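Local coordinates for protein putative aminopeptidase (Leishmania major, PDB 5NTH) that probably removes amino acids from the N-terminus of peptides as a manganese-dependent M17 leucyl aminopeptidase, a hexamer captured here with the inhibitor actinonin in its active site, at residues Ser19-Thr24 and Cys225-Val230; Glu98-Ala103 and Val124-Gly129; Leu243-Thr248 and Cys330-Val335; Asp371-Met376 and Ser381-Asn386. All coordinates share one frame; numbering follows the deposited sequence.

How the contacts relate
Along the chain, contact 2 is nested inside the loop that contact 1 closes, and contacts 3 and 4 follow in series. Contact 2 packs a helix on the six-stranded sheet of the macro-like N-terminal domain; its centre lies about 51 Å from that of contact 4. Contacts 1 and 3 are neighbours, their nearest atoms about 10 Å apart, since helix 229-243 begins in one, ends in the other and leads into strand 246-251. Contact 1 joins the N-terminal helix 12-26 to the catalytic domain, which holds contacts 3 and 4. Contact 4 is a hairpin whose V384 side chain is about 11 Å from a manganese ion; its D372 meets C225 of contact 1 in another copy.

Contact 1. Residues Ser19-Thr24 and Cys225-Val230; sequences SAYVQT and CMLDTV
Helix 12-26, which carries S19-T24, comes nearest the loop of C225-V230 where the CA atoms of Y21 and M226 lie 8.1 Å apart, too far for backbone pairing, so side chains bridge the gap. The core of it is a Met-aromatic contact between Y21 and M226, which ties the N-terminal helix to the entry of helix 229-243 in the catalytic domain. M226 CG stands over the middle of the Y21 ring, 3.7 Å from its centroid and 14° off the normal, a CH-pi contact made by a methylene flanking the sulfur. SD itself is displaced from the ring axis and approaches obliquely. The methionine chain bends at chi2 and chi3 (67° and 79°), which brings SD and CE back along the root of the tyrosine. A flexible, polarisable thioether suits this place, because it can lie over the flat ring with CG and against CB with its sulfur. L227 adds a lighter touch, its CD1 lying 4.4 Å from Y21 CE2 at an oblique angle to the ring. The polar end of the tyrosine is also provided for, as Y21 OH is hydrogen-bonded to T222 OG1, while I235 and L219 pack against the same side chain. Beyond L227 the loop turns into helix 229-243 with D228 as its N-cap: D228 OD1 accepts a hydrogen bond from V231 N and a weaker one from V230 N, and OD2 forms a salt bridge with R8. The tightest approach between the segments is at the base of the ring, where M226 SD lies 3.6 Å from Y21 CB.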
loop_
_atom_site.group_PDB
_atom_site.type_symbol
_atom_site.label_atom_id
_atom_site.label_comp_id
_atom_site.label_asym_id
_atom_site.label_seq_id
_atom_site.Cartn_x
_atom_site.Cartn_y
_atom_site.Cartn_z
ATOM N N SER A 19 38.922 -17.877 -6.471
ATOM C CA SER A 19 39.689 -19.133 -6.731
ATOM C C SER A 19 39.765 -20.034 -5.496
ATOM O O SER A 19 39.681 -21.257 -5.608
ATOM C CB SER A 19 41.096 -18.848 -7.289
ATOM O OG SER A 19 41.059 -18.530 -8.683
ATOM N N ALA A 20 39.889 -19.408 -4.336
ATOM C CA ALA A 20 39.842 -20.096 -3.046
ATOM C C ALA A 20 38.448 -20.564 -2.684
ATOM O O ALA A 20 38.297 -21.665 -2.156
ATOM C CB ALA A 20 40.372 -19.200 -1.932
ATOM N N TYR A 21 37.440 -19.733 -2.925
ATOM C CA TYR A 21 36.047 -20.141 -2.714
ATOM C C TYR A 21 35.708 -21.367 -3.562
ATOM O O TYR A 21 35.020 -22.288 -3.100
ATOM C CB TYR A 21 35.048 -19.021 -3.040
ATOM C CG TYR A 21 33.636 -19.496 -2.923
ATOM C CD1 TYR A 21 32.999 -19.560 -1.683
ATOM C CD2 TYR A 21 32.971 -19.983 -4.033
ATOM C CE1 TYR A 21 31.710 -20.063 -1.565
ATOM C CE2 TYR A 21 31.672 -20.482 -3.939
ATOM C CZ TYR A 21 31.045 -20.507 -2.710
ATOM O OH TYR A 21 29.776 -21.006 -2.651
ATOM N N VAL A 22 36.192 -21.380 -4.799
ATOM C CA VAL A 22 35.963 -22.516 -5.686
ATOM C C VAL A 22 36.531 -23.764 -5.036
ATOM O O VAL A 22 35.824 -24.756 -4.889
ATOM C CB VAL A 22 36.578 -22.267 -7.062
ATOM C CG1 VAL A 22 36.608 -23.532 -7.902
ATOM C CG2 VAL A 22 35.778 -21.195 -7.790
ATOM N N GLN A 23 37.781 -23.689 -4.587
ATOM C CA GLN A 23 38.432 -24.837 -3.936
ATOM C C GLN A 23 37.654 -25.411 -2.775
ATOM O O GLN A 23 37.597 -26.640 -2.608
ATOM C CB GLN A 23 39.852 -24.489 -3.455
ATOM C CG GLN A 23 40.853 -24.332 -4.575
ATOM C CD GLN A 23 40.615 -25.351 -5.651
ATOM O OE1 GLN A 23 40.170 -25.014 -6.762
ATOM N NE2 GLN A 23 40.833 -26.620 -5.312
ATOM N N THR A 24 37.059 -24.541 -1.976
ATOM C CA THR A 24 36.363 -25.012 -0.784
ATOM C C THR A 24 35.144 -25.793 -1.231
ATOM O O THR A 24 34.743 -26.758 -0.580
ATOM C CB THR A 24 35.922 -23.871 0.130
ATOM O OG1 THR A 24 34.947 -23.074 -0.550
ATOM C CG2 THR A 24 37.126 -22.997 0.538
ATOM N N CYS A 225 27.360 -12.076 -5.067
ATOM C CA CYS A 225 28.631 -11.348 -5.243
ATOM C C CYS A 225 29.792 -12.326 -5.365
ATOM O O CYS A 225 30.821 -11.983 -5.909
ATOM C CB CYS A 225 28.888 -10.359 -4.086
ATOM S SG CYS A 225 28.818 -11.043 -2.389
ATOM N N MET A 226 29.610 -13.541 -4.843
ATOM C CA MET A 226 30.602 -14.620 -4.947
ATOM C C MET A 226 30.140 -15.782 -5.807
ATOM O O MET A 226 30.864 -16.214 -6.686
ATOM C CB MET A 226 30.916 -15.157 -3.558
ATOM C CG MET A 226 31.798 -16.392 -3.585
ATOM S SD MET A 226 33.427 -15.986 -4.203
ATOM C CE MET A 226 34.085 -15.273 -2.675
ATOM N N LEU A 227 28.976 -16.327 -5.499
ATOM C CA LEU A 227 28.413 -17.372 -6.323
ATOM C C LEU A 227 27.504 -16.797 -7.391
ATOM O O LEU A 227 26.280 -16.695 -7.214
ATOM C CB LEU A 227 27.639 -18.409 -5.513
ATOM C CG LEU A 227 27.238 -19.588 -6.407
ATOM C CD1 LEU A 227 28.434 -20.401 -6.861
ATOM C CD2 LEU A 227 26.281 -20.466 -5.661
ATOM N N ASP A 228 28.119 -16.481 -8.519
ATOM C CA ASP A 228 27.413 -16.016 -9.701
ATOM C C ASP A 228 27.430 -17.144 -10.720
ATOM O O ASP A 228 27.868 -18.249 -10.424
ATOM C CB ASP A 228 28.072 -14.731 -10.237
ATOM C CG ASP A 228 29.529 -14.924 -10.645
ATOM O OD1 ASP A 228 29.913 -16.019 -11.063
ATOM O OD2 ASP A 228 30.304 -13.969 -10.552
ATOM N N THR A 229 26.993 -16.864 -11.930
ATOM C CA THR A 229 26.870 -17.903 -12.926
ATOM C C THR A 229 28.180 -18.395 -13.475
ATOM O O THR A 229 28.247 -19.519 -13.926
ATOM C CB THR A 229 26.027 -17.450 -14.125
ATOM O OG1 THR A 229 26.668 -16.363 -14.799
ATOM C CG2 THR A 229 24.620 -17.049 -13.660
ATOM N N VAL A 230 29.211 -17.563 -13.476
ATOM C CA VAL A 230 30.517 -18.001 -13.990
ATOM C C VAL A 230 31.223 -18.884 -12.973
ATOM O O VAL A 230 31.932 -19.820 -13.335
ATOM C CB VAL A 230 31.394 -16.807 -14.413
ATOM C CG1 VAL A 230 32.816 -17.234 -14.730
ATOM C CG2 VAL A 230 30.795 -16.164 -15.655
#

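Contact 2. Residues Glu98-Ala103 and Val124-Gly129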
loop_
_atom_site.group_PDB
_atom_site.type_symbol
_atom_site.label_atom_id
_atom_site.label_comp_id
_atom_site.label_asym_id
_atom_site.label_seq_id
_atom_site.Cartn_x
_atom_site.Cartn_y
_atom_site.Cartn_z
ATOM N N GLU A 98 29.290 -32.979 28.307
ATOM C CA GLU A 98 27.955 -32.408 28.204
ATOM C C GLU A 98 27.052 -33.432 27.516
ATOM O O GLU A 98 27.330 -33.895 26.399
ATOM C CB GLU A 98 27.962 -31.067 27.459
ATOM C CG GLU A 98 26.638 -30.300 27.523
ATOM C CD GLU A 98 26.745 -28.873 26.989
ATOM O OE1 GLU A 98 26.569 -28.700 25.780
ATOM O OE2 GLU A 98 26.985 -27.919 27.783
ATOM N N VAL A 99 25.976 -33.778 28.207
ATOM C CA VAL A 99 24.977 -34.678 27.673
ATOM C C VAL A 99 23.622 -33.991 27.533
ATOM O O VAL A 99 23.046 -33.488 28.523
ATOM C CB VAL A 99 24.794 -35.905 28.566
ATOM C CG1 VAL A 99 23.932 -36.947 27.857
ATOM C CG2 VAL A 99 26.150 -36.490 28.897
ATOM N N MET A 100 23.098 -34.010 26.310
ATOM C CA MET A 100 21.777 -33.482 26.045
ATOM C C MET A 100 20.906 -34.647 25.570
ATOM O O MET A 100 21.332 -35.502 24.801
ATOM C CB MET A 100 21.876 -32.289 25.070
ATOM C CG MET A 100 20.563 -31.883 24.399
ATOM S SD MET A 100 20.522 -30.311 23.469
ATOM C CE MET A 100 19.136 -30.605 22.341
ATOM N N VAL A 101 19.692 -34.683 26.087
ATOM C CA VAL A 101 18.798 -35.785 25.884
ATOM C C VAL A 101 17.472 -35.250 25.373
ATOM O O VAL A 101 16.798 -34.501 26.103
ATOM C CB VAL A 101 18.526 -36.496 27.198
ATOM C CG1 VAL A 101 17.334 -37.457 27.082
ATOM C CG2 VAL A 101 19.770 -37.243 27.643
ATOM N N THR A 102 17.067 -35.690 24.167
ATOM C CA THR A 102 15.880 -35.157 23.511
ATOM C C THR A 102 14.946 -36.249 23.023
ATOM O O THR A 102 15.300 -37.076 22.192
ATOM C CB THR A 102 16.246 -34.203 22.340
ATOM O OG1 THR A 102 17.058 -33.126 22.827
ATOM C CG2 THR A 102 15.001 -33.591 21.714
ATOM N N ALA A 103 13.719 -36.196 23.521
ATOM C CA ALA A 103 12.658 -37.059 23.057
ATOM C C ALA A 103 11.975 -36.460 21.824
ATOM O O ALA A 103 11.610 -35.270 21.800
ATOM C CB ALA A 103 11.648 -37.261 24.154
ATOM N N VAL A 124 19.631 -31.746 17.040
ATOM C CA VAL A 124 21.037 -31.614 16.668
ATOM C C VAL A 124 21.482 -30.149 16.748
ATOM O O VAL A 124 22.412 -29.828 17.467
ATOM C CB VAL A 124 21.324 -32.207 15.277
ATOM C CG1 VAL A 124 22.691 -31.788 14.749
ATOM C CG2 VAL A 124 21.264 -33.725 15.348
ATOM N N ALA A 125 20.777 -29.269 16.057
ATOM C CA ALA A 125 21.168 -27.874 15.928
ATOM C C ALA A 125 21.408 -27.215 17.244
ATOM O O ALA A 125 22.328 -26.432 17.371
ATOM C CB ALA A 125 20.087 -27.098 15.189
ATOM N N ALA A 126 20.543 -27.522 18.200
ATOM C CA ALA A 126 20.618 -26.965 19.527
ATOM C C ALA A 126 21.786 -27.548 20.356
ATOM O O ALA A 126 22.242 -26.933 21.300
ATOM C CB ALA A 126 19.300 -27.183 20.250
ATOM N N ALA A 127 22.264 -28.732 20.022
ATOM C CA ALA A 127 23.409 -29.321 20.712
ATOM C C ALA A 127 24.730 -28.817 20.161
ATOM O O ALA A 127 25.753 -28.815 20.869
ATOM C CB ALA A 127 23.359 -30.835 20.599
ATOM N N CYS A 128 24.734 -28.391 18.903
ATOM C CA CYS A 128 25.983 -27.959 18.293
ATOM C C CYS A 128 26.409 -26.595 18.845
ATOM O O CYS A 128 27.578 -26.214 18.707
ATOM C CB CYS A 128 25.885 -27.916 16.765
ATOM S SG CYS A 128 25.497 -29.495 15.990
ATOM N N GLY A 129 25.486 -25.858 19.468
ATOM C CA GLY A 129 25.755 -24.460 19.810
ATOM C C GLY A 129 26.839 -24.219 20.849
ATOM O O GLY A 129 27.371 -23.101 20.949
#
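This is an apolar helix-on-sheet contact within the N-terminal domain, whose sequence family belongs to the macro clan: helix 117-127 rests on strand 97-103 through one long methionine and two alanines. The strand runs between 46-51 and 83-88 in the six-stranded mixed sheet, and its CA atoms come nearest the helix at M100 and A127, 7.0 Å apart. M100 points toward the helix, and its chain stays stretched beyond CG (chi2 169°, chi3 157°), which carries the thioether across the gap as a straight arm. The terminal methyl CE meets A126 CB at 4.0 Å, and one atom back along the chain SD lies 4.1 Å from A127 CB. Two consecutive alanines are thus touched by two consecutive atoms of one side chain. Their small size lets the helix come close to the strand, whereas the length of methionine covers the distance that remains. A126 is exposed and forms the outer border of the contact; A127 is buried and also packs on L137 of strand 137-142. M100 in turn lies against L48 of strand 46-51, to which its backbone is hydrogen-bonded through V47 and L49. Within the helix, V124 O accepts from both A127 N and C128 N, at 2.8 and 3.1 Å, which helps hold A127 in position. No hydrogen bond or charge pair crosses between the segments, and the distances are those of ordinary van der Waals contact; adhesion here therefore depends on dispersion and the burial of apolar surface, with little to impose a strict direction.

Contact 3. Residues Leu243-Thr248 and Cys330-Val335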
loop_
_atom_site.group_PDB
_atom_site.type_symbol
_atom_site.label_atom_id
_atom_site.label_comp_id
_atom_site.label_asym_id
_atom_site.label_seq_id
_atom_site.Cartn_x
_atom_site.Cartn_y
_atom_site.Cartn_z
ATOM N N LEU A 243 34.442 -36.580 -11.450
ATOM C CA LEU A 243 33.577 -37.742 -11.658
ATOM C C LEU A 243 33.700 -38.366 -13.044
ATOM O O LEU A 243 33.154 -39.428 -13.265
ATOM C CB LEU A 243 32.112 -37.367 -11.394
ATOM C CG LEU A 243 31.803 -36.749 -10.024
ATOM C CD1 LEU A 243 30.357 -36.278 -9.961
ATOM C CD2 LEU A 243 32.065 -37.727 -8.905
ATOM N N GLY A 244 34.395 -37.717 -13.974
ATOM C CA GLY A 244 34.695 -38.312 -15.279
ATOM C C GLY A 244 33.470 -38.409 -16.155
ATOM O O GLY A 244 33.249 -39.446 -16.786
ATOM N N VAL A 245 32.666 -37.343 -16.198
ATOM C CA VAL A 245 31.361 -37.359 -16.907
ATOM C C VAL A 245 31.372 -36.383 -18.067
ATOM O O VAL A 245 32.225 -35.496 -18.129
ATOM C CB VAL A 245 30.155 -37.066 -15.959
ATOM C CG1 VAL A 245 30.272 -37.873 -14.669
ATOM C CG2 VAL A 245 30.024 -35.581 -15.606
ATOM N N ASP A 246 30.409 -36.534 -18.976
ATOM C CA ASP A 246 30.318 -35.618 -20.113
ATOM C C ASP A 246 29.660 -34.329 -19.602
ATOM O O ASP A 246 28.838 -34.351 -18.682
ATOM C CB ASP A 246 29.566 -36.229 -21.330
ATOM C CG ASP A 246 30.143 -37.602 -21.793
ATOM O OD1 ASP A 246 31.371 -37.850 -21.661
ATOM O OD2 ASP A 246 29.353 -38.439 -22.310
ATOM N N MET A 247 30.062 -33.207 -20.170
ATOM C CA MET A 247 29.518 -31.917 -19.808
ATOM C C MET A 247 29.196 -31.151 -21.080
ATOM O O MET A 247 30.012 -31.081 -21.996
ATOM C CB MET A 247 30.528 -31.129 -18.977
ATOM C CG MET A 247 29.933 -29.891 -18.328
ATOM S SD MET A 247 31.071 -28.944 -17.301
ATOM C CE MET A 247 32.196 -28.250 -18.524
ATOM N N THR A 248 28.010 -30.560 -21.120
ATOM C CA THR A 248 27.631 -29.634 -22.195
ATOM C C THR A 248 27.265 -28.287 -21.586
ATOM O O THR A 248 26.429 -28.223 -20.684
ATOM C CB THR A 248 26.442 -30.181 -23.006
ATOM O OG1 THR A 248 26.800 -31.464 -23.559
ATOM C CG2 THR A 248 26.041 -29.186 -24.127
ATOM N N CYS A 330 23.758 -31.454 -6.603
ATOM C CA CYS A 330 24.407 -32.232 -5.566
ATOM C C CYS A 330 23.814 -33.645 -5.444
ATOM O O CYS A 330 24.523 -34.552 -5.055
ATOM C CB CYS A 330 24.329 -31.533 -4.207
ATOM S SG CYS A 330 25.160 -29.951 -4.112
ATOM N N ALA A 331 22.533 -33.834 -5.737
ATOM C CA ALA A 331 21.982 -35.184 -5.904
ATOM C C ALA A 331 22.684 -35.942 -7.023
ATOM O O ALA A 331 23.105 -37.092 -6.825
ATOM C CB ALA A 331 20.501 -35.159 -6.159
ATOM N N PHE A 332 22.848 -35.326 -8.186
ATOM C CA PHE A 332 23.674 -35.948 -9.258
ATOM C C PHE A 332 25.030 -36.483 -8.751
ATOM O O PHE A 332 25.417 -37.602 -9.064
ATOM C CB PHE A 332 23.903 -34.971 -10.395
ATOM C CG PHE A 332 24.791 -35.482 -11.493
ATOM C CD1 PHE A 332 24.279 -36.273 -12.502
ATOM C CD2 PHE A 332 26.109 -35.090 -11.565
ATOM C CE1 PHE A 332 25.088 -36.697 -13.551
ATOM C CE2 PHE A 332 26.921 -35.499 -12.596
ATOM C CZ PHE A 332 26.418 -36.323 -13.590
ATOM N N ILE A 333 25.709 -35.690 -7.936
ATOM C CA ILE A 333 27.050 -36.002 -7.448
ATOM C C ILE A 333 27.025 -37.226 -6.565
ATOM O O ILE A 333 27.860 -38.111 -6.731
ATOM C CB ILE A 333 27.617 -34.803 -6.679
ATOM C CG1 ILE A 333 27.901 -33.703 -7.702
ATOM C CG2 ILE A 333 28.864 -35.176 -5.866
ATOM C CD1 ILE A 333 28.452 -32.420 -7.109
ATOM N N ALA A 334 26.075 -37.252 -5.635
ATOM C CA ALA A 334 25.928 -38.334 -4.689
ATOM C C ALA A 334 25.550 -39.650 -5.381
ATOM O O ALA A 334 26.143 -40.707 -5.108
ATOM C CB ALA A 334 24.877 -37.976 -3.679
ATOM N N VAL A 335 24.561 -39.572 -6.268
ATOM C CA VAL A 335 24.156 -40.706 -7.083
ATOM C C VAL A 335 25.320 -41.248 -7.881
ATOM O O VAL A 335 25.650 -42.403 -7.745
ATOM C CB VAL A 335 23.041 -40.358 -8.058
ATOM C CG1 VAL A 335 22.831 -41.483 -9.048
ATOM C CG2 VAL A 335 21.756 -40.109 -7.286
#
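L243 and F332 meet through L243 CD1, which lies 4.4 Å from F332 CE2, approaching the ring obliquely. The leucine holds CG anti to its carbonyl carbon (chi1 -55°) and extends onward, so that CD1 reaches the helix backbone as well: it lies 4.2 Å from I333 CA, and the same distance separates it from I333 CG1. One branch methyl thus touches both the ring and the isoleucine of the next residue, a place suited to a compact apolar tip. F332 leaves its helix pointing past the other segment, but with CG anti to the backbone N (chi1 177°) its ring swings back toward V245. The two side chains approach from opposite directions, and V245 CG2 meets the ring at its edge, near the plane, with F332 CZ 4.2 Å away. The valine's chi1 of -46° sets this CG2 between its backbone N and carbonyl carbon. In the fold this is a helix packed on a sheet of the catalytic domain: helix 323-341 lies against the passage from helix 229-243 into strand 246-251, an outermost strand of the eight-stranded mixed sheet within this chain. At that passage G244 is the first residue to leave the helical conformation, and its positive phi is easily adopted by glycine, which lacks a CB; the reversal of direction lets L243 and V245, two residues apart, both face the helix. F332 also packs on L279 of strand 275-282, and V245 on Y281 of that strand. I333 also touches Y239 of helix 229-243 and S212 of helix 203-221.

Contact 4. Residues Asp371-Met376 and Ser381-Asn386; sequences DDVVVM and SVEVMN
D371 opens the hairpin by donating its backbone N to V384 O, a short bond of 2.6 Å bent to 138° at the hydrogen. Its carboxylate oxygen OD1 lies 3.3 Å from M385 CE, a methyl brought back by bends in the methionine chain, and 4.5 Å from E383 OE2, a like-charged neighbour that may raise the proton affinity of either group. E383 OE1 is held by R478 and S472, which probably offsets part of that charge. D372 returns the backbone pairing, its O accepting from V384 N at 162°. V373 faces E383 in a non-hydrogen-bonded pair on the same face as S381; its CG2 lies 4.2 Å from the aliphatic E383 CG. V374 and V382 form the hydrogen-bonded antiparallel pair, with V374 N 2.9 Å from V382 O and V382 N 2.7 Å from V374 O. On their face V374 CG1, set between its backbone N and carbonyl carbon (chi1 69°), lies alongside V382 at 3.7 Å from its CB; branched valines suit this extended backbone. V375 pairs with S381 before M376 leaves the strand and lays its CG 3.7 Å from V382 CG2, crossing it obliquely. Past the hairpin N386 OD1 is hydrogen-bonded to D388 N, and D388 is a manganese ligand, so the second strand leads into the metal-binding segment. Strand 381-383 is the middle of a three-stranded sheet, flanked by 373-375 and 477-478, while M376 packs on I393 and D397 of helix 391-404 and D371 packs on M318 of a neighbouring subunit.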
loop_
_atom_site.group_PDB
_atom_site.type_symbol
_atom_site.label_atom_id
_atom_site.label_comp_id
_atom_site.label_asym_id
_atom_site.label_seq_id
_atom_site.Cartn_x
_atom_site.Cartn_y
_atom_site.Cartn_z
ATOM N N ASP A 371 5.932 -7.112 -21.301
ATOM C CA ASP A 371 5.404 -6.915 -22.683
ATOM C C ASP A 371 6.267 -7.541 -23.798
ATOM O O ASP A 371 5.745 -7.822 -24.879
ATOM C CB ASP A 371 5.118 -5.442 -23.052
ATOM C CG ASP A 371 3.777 -4.956 -22.530
ATOM O OD1 ASP A 371 2.992 -5.792 -22.027
ATOM O OD2 ASP A 371 3.526 -3.741 -22.610
ATOM N N ASP A 372 7.566 -7.736 -23.550
ATOM C CA ASP A 372 8.440 -8.465 -24.489
ATOM C C ASP A 372 7.866 -9.837 -24.810
ATOM O O ASP A 372 7.175 -10.455 -24.007
ATOM C CB ASP A 372 9.881 -8.624 -23.945
ATOM C CG ASP A 372 10.769 -7.394 -24.216
ATOM O OD1 ASP A 372 10.236 -6.404 -24.749
ATOM O OD2 ASP A 372 11.986 -7.410 -23.893
ATOM N N VAL A 373 8.159 -10.290 -26.015
ATOM C CA VAL A 373 7.666 -11.559 -26.510
ATOM C C VAL A 373 8.879 -12.362 -26.843
ATOM O O VAL A 373 9.762 -11.913 -27.554
ATOM C CB VAL A 373 6.806 -11.395 -27.755
ATOM C CG1 VAL A 373 6.563 -12.748 -28.430
ATOM C CG2 VAL A 373 5.489 -10.722 -27.378
ATOM N N VAL A 374 8.920 -13.561 -26.323
ATOM C CA VAL A 374 10.133 -14.304 -26.363
ATOM C C VAL A 374 9.826 -15.667 -26.976
ATOM O O VAL A 374 8.758 -16.250 -26.741
ATOM C CB VAL A 374 10.762 -14.341 -24.956
ATOM C CG1 VAL A 374 9.939 -15.195 -23.995
ATOM C CG2 VAL A 374 12.196 -14.829 -25.051
ATOM N N VAL A 375 10.746 -16.139 -27.806
ATOM C CA VAL A 375 10.606 -17.413 -28.482
ATOM C C VAL A 375 11.513 -18.415 -27.812
ATOM O O VAL A 375 12.714 -18.344 -27.910
ATOM C CB VAL A 375 10.951 -17.321 -29.968
ATOM C CG1 VAL A 375 10.471 -18.581 -30.701
ATOM C CG2 VAL A 375 10.296 -16.094 -30.583
ATOM N N MET A 376 10.901 -19.371 -27.147
ATOM C CA MET A 376 11.611 -20.344 -26.377
ATOM C C MET A 376 12.234 -21.347 -27.356
ATOM O O MET A 376 11.842 -21.439 -28.501
ATOM C CB MET A 376 10.643 -21.090 -25.460
ATOM C CG MET A 376 9.742 -20.244 -24.591
ATOM S SD MET A 376 10.598 -19.582 -23.186
ATOM C CE MET A 376 10.946 -21.072 -22.256
ATOM N N SER A 381 5.921 -19.376 -28.302
ATOM C CA SER A 381 6.150 -17.958 -28.052
ATOM C C SER A 381 5.543 -17.549 -26.710
ATOM O O SER A 381 4.450 -17.990 -26.365
ATOM C CB SER A 381 5.551 -17.123 -29.186
ATOM O OG SER A 381 4.145 -17.265 -29.226
ATOM N N VAL A 382 6.235 -16.705 -25.956
ATOM C CA VAL A 382 5.770 -16.360 -24.619
ATOM C C VAL A 382 5.658 -14.869 -24.450
ATOM O O VAL A 382 6.605 -14.144 -24.740
ATOM C CB VAL A 382 6.702 -16.924 -23.521
ATOM C CG1 VAL A 382 6.264 -16.452 -22.143
ATOM C CG2 VAL A 382 6.667 -18.430 -23.550
ATOM N N GLU A 383 4.517 -14.416 -23.951
ATOM C CA GLU A 383 4.336 -12.990 -23.674
ATOM C C GLU A 383 4.637 -12.704 -22.200
ATOM O O GLU A 383 3.869 -13.074 -21.318
ATOM C CB GLU A 383 2.920 -12.515 -24.009
ATOM C CG GLU A 383 2.852 -10.986 -24.113
ATOM C CD GLU A 383 1.445 -10.419 -24.218
ATOM O OE1 GLU A 383 0.480 -11.208 -24.071
ATOM O OE2 GLU A 383 1.319 -9.169 -24.429
ATOM N N VAL A 384 5.733 -12.014 -21.953
ATOM C CA VAL A 384 6.172 -11.729 -20.597
ATOM C C VAL A 384 5.320 -10.650 -19.977
ATOM O O VAL A 384 5.439 -9.517 -20.343
ATOM C CB VAL A 384 7.638 -11.259 -20.595
ATOM C CG1 VAL A 384 8.106 -10.938 -19.185
ATOM C CG2 VAL A 384 8.543 -12.329 -21.216
ATOM N N MET A 385 4.482 -10.997 -19.016
ATOM C CA MET A 385 3.658 -10.012 -18.298
ATOM C C MET A 385 4.238 -9.577 -16.970
ATOM O O MET A 385 3.930 -8.483 -16.484
ATOM C CB MET A 385 2.284 -10.592 -18.038
ATOM C CG MET A 385 1.545 -11.012 -19.287
ATOM S SD MET A 385 0.784 -9.589 -20.077
ATOM C CE MET A 385 2.143 -8.797 -20.924
ATOM N N ASN A 386 5.031 -10.449 -16.364
ATOM C CA ASN A 386 5.735 -10.139 -15.147
ATOM C C ASN A 386 7.098 -10.723 -15.223
ATOM O O ASN A 386 7.216 -11.953 -15.268
ATOM C CB ASN A 386 5.033 -10.698 -13.926
ATOM C CG ASN A 386 5.621 -10.143 -12.645
ATOM O OD1 ASN A 386 6.767 -10.428 -12.339
ATOM N ND2 ASN A 386 4.873 -9.311 -11.923
#